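Local atomic coordinates of neural-cadherin (PDB entry 3UBF), a protein that mediates calcium-dependent cell adhesion in Drosophila by preferentially binding copies of itself on neighbouring cells, through a long ectodomain built of repeated cadherin domains. Residues F128-R133 with L179-E184; G152-D157 with V163-T168; D169-Q172 with E176-L179. All coordinates share one frame; numbering follows the deposited sequence.

Interaction 1. Residues F128-R133 with L179-E184; sequences FTLQAR and LYVKAE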
# COMPACT_ATOMS: atom_id res chain seq x y z
N PHE A 128 -3.75 8.46 -16.84
CA PHE A 128 -3.14 8.05 -15.56
C PHE A 128 -3.38 6.58 -15.35
O PHE A 128 -4.38 6.02 -15.80
CB PHE A 128 -3.98 8.86 -14.57
CG PHE A 128 -3.45 8.84 -13.17
CD1 PHE A 128 -2.43 9.71 -12.78
CD2 PHE A 128 -3.99 7.98 -12.23
CE1 PHE A 128 -1.94 9.70 -11.48
CE2 PHE A 128 -3.52 7.98 -10.93
CZ PHE A 128 -2.49 8.84 -10.55
N THR A 129 -2.46 5.95 -14.62
CA THR A 129 -2.51 4.53 -14.33
C THR A 129 -2.61 4.35 -12.83
O THR A 129 -1.63 4.58 -12.10
CB THR A 129 -1.25 3.83 -14.86
OG1 THR A 129 -1.10 4.10 -16.26
CG2 THR A 129 -1.33 2.32 -14.66
N LEU A 130 -3.79 3.96 -12.37
CA LEU A 130 -3.97 3.58 -10.98
C LEU A 130 -3.12 2.36 -10.68
O LEU A 130 -3.10 1.41 -11.47
CB LEU A 130 -5.44 3.25 -10.70
CG LEU A 130 -6.45 4.34 -11.02
CD1 LEU A 130 -7.84 3.75 -10.90
CD2 LEU A 130 -6.27 5.57 -10.11
N GLN A 131 -2.39 2.41 -9.57
CA GLN A 131 -1.59 1.26 -9.13
C GLN A 131 -1.80 1.07 -7.65
O GLN A 131 -1.38 1.90 -6.85
CB GLN A 131 -0.10 1.46 -9.41
CG GLN A 131 0.25 1.54 -10.89
CD GLN A 131 1.52 2.34 -11.15
OE1 GLN A 131 2.60 1.99 -10.65
NE2 GLN A 131 1.40 3.44 -11.91
N ALA A 132 -2.47 -0.02 -7.30
CA ALA A 132 -2.58 -0.45 -5.92
C ALA A 132 -1.74 -1.70 -5.71
O ALA A 132 -1.44 -2.44 -6.65
CB ALA A 132 -4.02 -0.71 -5.58
N ARG A 133 -1.36 -1.94 -4.46
CA ARG A 133 -0.63 -3.12 -4.08
C ARG A 133 -1.42 -3.84 -3.01
O ARG A 133 -1.86 -3.22 -2.03
CB ARG A 133 0.74 -2.73 -3.53
CG ARG A 133 1.59 -3.87 -3.03
CD ARG A 133 2.87 -3.32 -2.39
NE ARG A 133 3.75 -2.69 -3.37
CZ ARG A 133 4.64 -1.73 -3.10
NH1 ARG A 133 5.40 -1.23 -4.06
NH2 ARG A 133 4.74 -1.26 -1.86
N LEU A 179 -12.45 12.00 -10.64
CA LEU A 179 -12.95 10.66 -10.42
C LEU A 179 -12.58 10.21 -9.03
O LEU A 179 -11.45 10.45 -8.58
CB LEU A 179 -12.32 9.68 -11.40
CG LEU A 179 -12.48 9.89 -12.89
CD1 LEU A 179 -11.67 8.80 -13.57
CD2 LEU A 179 -13.94 9.77 -13.24
N TYR A 180 -13.51 9.56 -8.36
CA TYR A 180 -13.18 8.79 -7.16
C TYR A 180 -12.99 7.34 -7.57
O TYR A 180 -13.85 6.76 -8.24
CB TYR A 180 -14.24 8.96 -6.07
CG TYR A 180 -14.17 10.30 -5.40
CD1 TYR A 180 -14.70 11.43 -6.01
CD2 TYR A 180 -13.54 10.45 -4.17
CE1 TYR A 180 -14.62 12.67 -5.41
CE2 TYR A 180 -13.46 11.69 -3.55
CZ TYR A 180 -14.00 12.80 -4.18
OH TYR A 180 -13.93 14.03 -3.60
N VAL A 181 -11.84 6.79 -7.20
CA VAL A 181 -11.41 5.49 -7.70
C VAL A 181 -11.10 4.58 -6.52
O VAL A 181 -10.84 5.05 -5.41
CB VAL A 181 -10.16 5.62 -8.58
CG1 VAL A 181 -10.48 6.35 -9.90
CG2 VAL A 181 -9.04 6.34 -7.82
N LYS A 182 -11.13 3.28 -6.77
CA LYS A 182 -11.02 2.30 -5.71
C LYS A 182 -10.46 1.07 -6.36
O LYS A 182 -10.72 0.82 -7.54
CB LYS A 182 -12.42 2.02 -5.19
CG LYS A 182 -12.56 1.31 -3.86
CD LYS A 182 -14.05 1.01 -3.65
CE LYS A 182 -14.33 0.25 -2.38
NZ LYS A 182 -14.30 1.14 -1.18
N ALA A 183 -9.67 0.31 -5.62
CA ALA A 183 -9.24 -1.01 -6.08
C ALA A 183 -9.76 -2.02 -5.08
O ALA A 183 -9.65 -1.82 -3.87
CB ALA A 183 -7.74 -1.09 -6.19
N GLU A 184 -10.37 -3.08 -5.58
CA GLU A 184 -11.02 -4.04 -4.72
C GLU A 184 -10.43 -5.40 -4.95
O GLU A 184 -10.08 -5.78 -6.07
CB GLU A 184 -12.54 -4.06 -4.93
CG GLU A 184 -13.28 -4.93 -3.91
CD GLU A 184 -14.80 -4.91 -4.04
OE1 GLU A 184 -15.36 -3.86 -4.41
OE2 GLU A 184 -15.44 -5.94 -3.77
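L130 and V181 meet tip to tip, and this pair carries the tighter half of the contact. The leucine reaches across with both methyls: CD2 lies 3.7 Å from V181 CG2, and CD1 lies 3.8 Å from V181 CG1, so the two branched ends abut, CD2 on CG2 and CD1 against CB and CG1. The approach follows from the leucine torsions, with CG beside the backbone N (chi1 -56°) and the chain running on toward the valine. CD2 of L130 also lies in the plane of the F128 ring, at its edge. Two residues on, the chains draw together, from 8.4 Å between CA of L130 and CA of V181 to 6.7 Å between CA of A132 and CA of A183. There the contact is one methyl on another, A132 CB to A183 CB at 3.8 Å. Cutting L130 back to alanine is likely to open a gap beside V181 CG1 and CG2, which would lose both leucine methyls. The outward side is looser: Q131 points away from V181 and turns back on its own strand, where NE2 donates to T129 O at 3.2 Å from above the carbonyl plane. M113 of strand 113-117 also touches both L130 and V181. Apolar packing between strands of two different sheets, without backbone pairing, is the core of a Greek-key beta sandwich, here the second of the three cadherin domains in this fragment.

Interaction 2. Residues G152-D157 with V163-T168; sequences GRFEVD and VRTRGT. With ZN (zinc ion), chain D.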
# COMPACT_ATOMS: atom_id res chain seq x y z
N GLY A 152 -18.83 11.81 -17.57
CA GLY A 152 -18.60 10.64 -18.40
C GLY A 152 -17.47 10.77 -19.40
O GLY A 152 -17.55 10.21 -20.48
N ARG A 153 -16.42 11.50 -19.03
CA ARG A 153 -15.31 11.73 -19.94
C ARG A 153 -14.13 10.79 -19.69
O ARG A 153 -13.13 10.82 -20.41
CB ARG A 153 -14.85 13.19 -19.89
CG ARG A 153 -15.90 14.24 -20.29
CD ARG A 153 -16.58 13.97 -21.65
NE ARG A 153 -15.62 13.61 -22.69
CZ ARG A 153 -14.92 14.49 -23.41
NH1 ARG A 153 -15.07 15.80 -23.20
NH2 ARG A 153 -14.07 14.05 -24.32
N PHE A 154 -14.25 9.94 -18.68
CA PHE A 154 -13.18 9.03 -18.37
C PHE A 154 -13.75 7.72 -17.91
O PHE A 154 -14.84 7.67 -17.31
CB PHE A 154 -12.25 9.60 -17.29
CG PHE A 154 -11.55 10.85 -17.70
CD1 PHE A 154 -12.13 12.10 -17.46
CD2 PHE A 154 -10.32 10.79 -18.34
CE1 PHE A 154 -11.50 13.27 -17.86
CE2 PHE A 154 -9.68 11.97 -18.73
CZ PHE A 154 -10.27 13.21 -18.49
N GLU A 155 -13.01 6.65 -18.20
CA GLU A 155 -13.29 5.33 -17.64
C GLU A 155 -11.97 4.66 -17.30
O GLU A 155 -10.92 5.07 -17.79
CB GLU A 155 -14.15 4.48 -18.59
CG GLU A 155 -15.65 4.77 -18.47
CD GLU A 155 -16.47 4.17 -19.58
OE1 GLU A 155 -15.90 3.69 -20.58
OE2 GLU A 155 -17.72 4.20 -19.49
N VAL A 156 -12.03 3.67 -16.43
CA VAL A 156 -10.83 3.01 -15.93
C VAL A 156 -10.86 1.56 -16.34
O VAL A 156 -11.90 0.92 -16.30
CB VAL A 156 -10.70 3.10 -14.38
CG1 VAL A 156 -11.92 2.50 -13.70
CG2 VAL A 156 -9.44 2.40 -13.90
N ASP A 157 -9.72 1.06 -16.77
CA ASP A 157 -9.55 -0.33 -17.07
C ASP A 157 -9.44 -1.07 -15.73
O ASP A 157 -8.56 -0.78 -14.93
CB ASP A 157 -8.28 -0.49 -17.90
CG ASP A 157 -8.08 -1.87 -18.41
OD1 ASP A 157 -8.25 -2.83 -17.64
OD2 ASP A 157 -7.74 -2.01 -19.59
N VAL A 163 -6.51 4.88 -16.75
CA VAL A 163 -7.65 5.78 -16.89
C VAL A 163 -7.56 6.39 -18.27
O VAL A 163 -6.53 6.98 -18.63
CB VAL A 163 -7.63 6.89 -15.81
CG1 VAL A 163 -8.85 7.79 -15.95
CG2 VAL A 163 -7.59 6.27 -14.40
N ARG A 164 -8.64 6.23 -19.04
CA ARG A 164 -8.66 6.62 -20.45
C ARG A 164 -9.83 7.56 -20.78
O ARG A 164 -10.94 7.37 -20.27
CB ARG A 164 -8.76 5.38 -21.33
CG ARG A 164 -7.51 4.54 -21.39
CD ARG A 164 -7.71 3.39 -22.33
NE ARG A 164 -6.51 2.58 -22.51
CZ ARG A 164 -6.28 1.41 -21.90
NH1 ARG A 164 -7.17 0.89 -21.06
NH2 ARG A 164 -5.16 0.76 -22.14
N THR A 165 -9.57 8.55 -21.63
CA THR A 165 -10.59 9.49 -22.04
C THR A 165 -11.64 8.77 -22.86
O THR A 165 -11.33 7.83 -23.60
CB THR A 165 -10.00 10.62 -22.92
OG1 THR A 165 -9.42 10.07 -24.11
CG2 THR A 165 -8.95 11.39 -22.18
N ARG A 166 -12.89 9.20 -22.75
CA ARG A 166 -13.88 8.75 -23.73
C ARG A 166 -14.59 9.94 -24.36
O ARG A 166 -14.55 11.06 -23.82
CB ARG A 166 -14.85 7.70 -23.15
CG ARG A 166 -15.82 8.22 -22.13
CD ARG A 166 -16.59 7.10 -21.44
NE ARG A 166 -17.66 6.52 -22.26
CZ ARG A 166 -18.90 7.00 -22.32
NH1 ARG A 166 -19.24 8.07 -21.62
NH2 ARG A 166 -19.81 6.40 -23.07
N GLY A 167 -15.20 9.70 -25.52
CA GLY A 167 -15.89 10.75 -26.28
C GLY A 167 -14.92 11.58 -27.09
O GLY A 167 -13.70 11.51 -26.88
N THR A 168 -15.45 12.38 -28.02
CA THR A 168 -14.62 13.18 -28.92
C THR A 168 -14.58 14.66 -28.57
O THR A 168 -13.81 15.42 -29.16
CB THR A 168 -15.07 13.06 -30.39
OG1 THR A 168 -16.41 13.53 -30.50
CG2 THR A 168 -14.99 11.61 -30.89
ZN ZN D . -7.06 -3.50 -20.44
O HOH W 1 -4.54 -1.15 -20.19
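V163 lies opposite V156 in an antiparallel non-hydrogen-bonded pair and spreads its methyls over two neighbours. Its CG1 is 4.1 Å from F154 CB, while CG2 faces CG2 of V156, all on the side of the sheet that L179 of the facing sheet packs against. R164 follows in the hydrogen-bonded pair with E155: R164 N donates to E155 O at 2.8 Å, nearly straight at 176°, and R164 O receives E155 N. Its side chain, extended from CG to NE, runs alongside D157, and NH1 meets OD2 of D157 at 3.3 Å in a salt bridge that uses the anti lone pair. The same OD2 binds a zinc ion at 1.8 Å, so the arginine shares an oxygen already committed to a metal; D157 OD1 is taken by the backbone N of R159 and of S160. Non-hydrogen-bonded and hydrogen-bonded pairs take turns along 154-156 and 163-165, the antiparallel register of a beta hairpin at the edge of one sheet of the cadherin sandwich, V163 being bonded on its other side to the strand 126-133. T165 returns to the V163 face, where its CG2 touches F154 CE2 at 3.6 Å and its OG1 is bonded to T125 N. At R166 the pairing continues beyond the strand, N donating to R153 O. Its side chain, bent at chi3 (-76°), crosses to the other strand: NH1 reaches a lone pair of G152 O in the carbonyl plane at 3.0 Å, and E155 OE2 lies over one guanidinium face, a long salt bridge of charges alone. R166 O lies in the R153 guanidinium plane (1° out of it), where NE (3.0 Å) and NH2 grip it side-on. That NH2 also donates to D169 O, just after G167 and T168.

Interaction 3. Residues D169-Q172 with E176-L179; sequences DLFQ and EYVL. With ZN (zinc ion), chain K.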
# COMPACT_ATOMS: atom_id res chain seq x y z
N ASP A 169 -15.43 15.09 -27.64
CA ASP A 169 -15.42 16.48 -27.21
C ASP A 169 -14.06 16.87 -26.64
O ASP A 169 -13.32 16.03 -26.13
CB ASP A 169 -16.50 16.77 -26.16
CG ASP A 169 -17.90 16.89 -26.76
OD1 ASP A 169 -18.03 16.86 -28.01
OD2 ASP A 169 -18.87 17.01 -25.98
N LEU A 170 -13.75 18.14 -26.76
CA LEU A 170 -12.55 18.72 -26.19
C LEU A 170 -12.64 18.80 -24.67
O LEU A 170 -13.73 18.74 -24.10
CB LEU A 170 -12.37 20.13 -26.77
CG LEU A 170 -12.31 20.24 -28.30
CD1 LEU A 170 -12.37 21.71 -28.73
CD2 LEU A 170 -11.06 19.56 -28.82
N PHE A 171 -11.50 18.92 -24.02
CA PHE A 171 -11.46 19.26 -22.61
C PHE A 171 -11.10 20.74 -22.49
O PHE A 171 -10.52 21.32 -23.44
CB PHE A 171 -10.48 18.36 -21.86
CG PHE A 171 -10.82 16.89 -21.98
CD1 PHE A 171 -10.38 16.14 -23.08
CD2 PHE A 171 -11.59 16.25 -21.01
CE1 PHE A 171 -10.71 14.79 -23.22
CE2 PHE A 171 -11.92 14.90 -21.14
CZ PHE A 171 -11.48 14.17 -22.25
N GLN A 172 -11.51 21.36 -21.37
CA GLN A 172 -11.33 22.79 -21.11
C GLN A 172 -10.05 23.06 -20.32
O GLN A 172 -9.73 22.35 -19.38
CB GLN A 172 -12.52 23.35 -20.32
CG GLN A 172 -13.46 24.27 -21.07
CD GLN A 172 -14.19 23.60 -22.25
OE1 GLN A 172 -14.33 24.18 -23.33
NE2 GLN A 172 -14.66 22.37 -22.03
N GLU A 176 -11.14 21.17 -13.91
CA GLU A 176 -10.86 19.98 -13.13
C GLU A 176 -11.90 18.88 -13.36
O GLU A 176 -13.11 19.10 -13.21
CB GLU A 176 -10.73 20.29 -11.63
CG GLU A 176 -10.01 19.16 -10.89
CD GLU A 176 -9.87 19.35 -9.39
OE1 GLU A 176 -10.75 19.98 -8.74
OE2 GLU A 176 -8.87 18.82 -8.85
N TYR A 177 -11.41 17.70 -13.72
CA TYR A 177 -12.24 16.52 -13.90
C TYR A 177 -11.91 15.54 -12.77
O TYR A 177 -10.76 15.10 -12.65
CB TYR A 177 -12.02 15.89 -15.28
CG TYR A 177 -12.21 16.88 -16.41
CD1 TYR A 177 -11.14 17.68 -16.85
CD2 TYR A 177 -13.44 17.01 -17.05
CE1 TYR A 177 -11.30 18.57 -17.90
CE2 TYR A 177 -13.62 17.91 -18.10
CZ TYR A 177 -12.54 18.69 -18.52
OH TYR A 177 -12.69 19.61 -19.53
N VAL A 178 -12.92 15.19 -11.97
CA VAL A 178 -12.69 14.41 -10.77
C VAL A 178 -13.28 13.01 -10.86
O VAL A 178 -14.46 12.84 -11.13
CB VAL A 178 -13.22 15.14 -9.49
CG1 VAL A 178 -13.02 14.28 -8.25
CG2 VAL A 178 -12.53 16.48 -9.30
N LEU A 179 -12.45 12.00 -10.64
CA LEU A 179 -12.95 10.66 -10.42
C LEU A 179 -12.58 10.21 -9.03
O LEU A 179 -11.45 10.45 -8.58
CB LEU A 179 -12.32 9.68 -11.40
CG LEU A 179 -12.48 9.89 -12.89
CD1 LEU A 179 -11.67 8.80 -13.57
CD2 LEU A 179 -13.94 9.77 -13.24
ZN ZN K . -20.84 17.19 -26.33
O HOH W 2 -14.94 19.30 -20.89
O HOH W 3 -22.14 16.62 -24.90
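The loop that leads from the sheet of strand 162-165 into strand 176-185, in the second cadherin domain of the fragment, is fastened to that strand by an edge-to-face aromatic pair and one hydrogen bond, both made by Y177. F171 presents its edge to the tyrosine: the ring planes stand 86° apart, the centroids are separated by 5.3 Å, and the stack is T-shaped. The contact is off-centre. CD2 of F171 stands over one face of the Y177 ring near its rim, 3.6 Å from CZ, so the phenyl edge sits by the hydroxyl-bearing carbon. The backbone puts F171 CB 3.4 Å from Y177 OH, and the first torsion (chi1 -59°, CG anti to the carbonyl carbon) carries the ring, and with it CD2, over the tyrosine face.

The hydroxyl extends past F171 to the main chain. Q172 N donates to Y177 OH at 2.8 Å with an angle of 172° at the hydrogen, and it approaches at the edge of the tyrosine ring, close to the ring plane. A water in that plane lies 2.6 Å from Y177 OH, so the phenol oxygen is bonded directly to Q172 N and, through this water, only weakly linked to L170 O. The F171 ring also meets F154 and makes a cation-pi contact with R153, which ties the loop to the neighbouring hairpin. D169 stands apart from the aromatic pair: its OD2 binds a second zinc ion at 2.0 Å, and a water is a further ligand of that metal.

Since the hydroxyl accepts a nearly straight amide bond and the phenyl edge rests on the same ring, polar and aromatic forces together probably fix both the path of the backbone at Q172 and the rotation of Y177.

All three contacts belong to one cadherin domain, the middle one in the fragment. Along the chain, interaction 2 is nested within the loop closed by interaction 1, and interaction 3 follows it in series. Interactions 1 and 2 have centres about 14 Å apart and meet in the sheet where strands 126-133 and 162-165 are neighbours, F128 O lying 2.6 Å from V163 N. Centres of interactions 2 and 3 are about 10 Å apart, F154 CZ touching F171 CE2 at 3.5 Å. The centres of interactions 1 and 3 are about 18 Å apart, but both include L179. Spanning core, hairpin and connecting loop, the contacts join the domain's two sheets and probably help hold this sandwich together as one ectodomain unit.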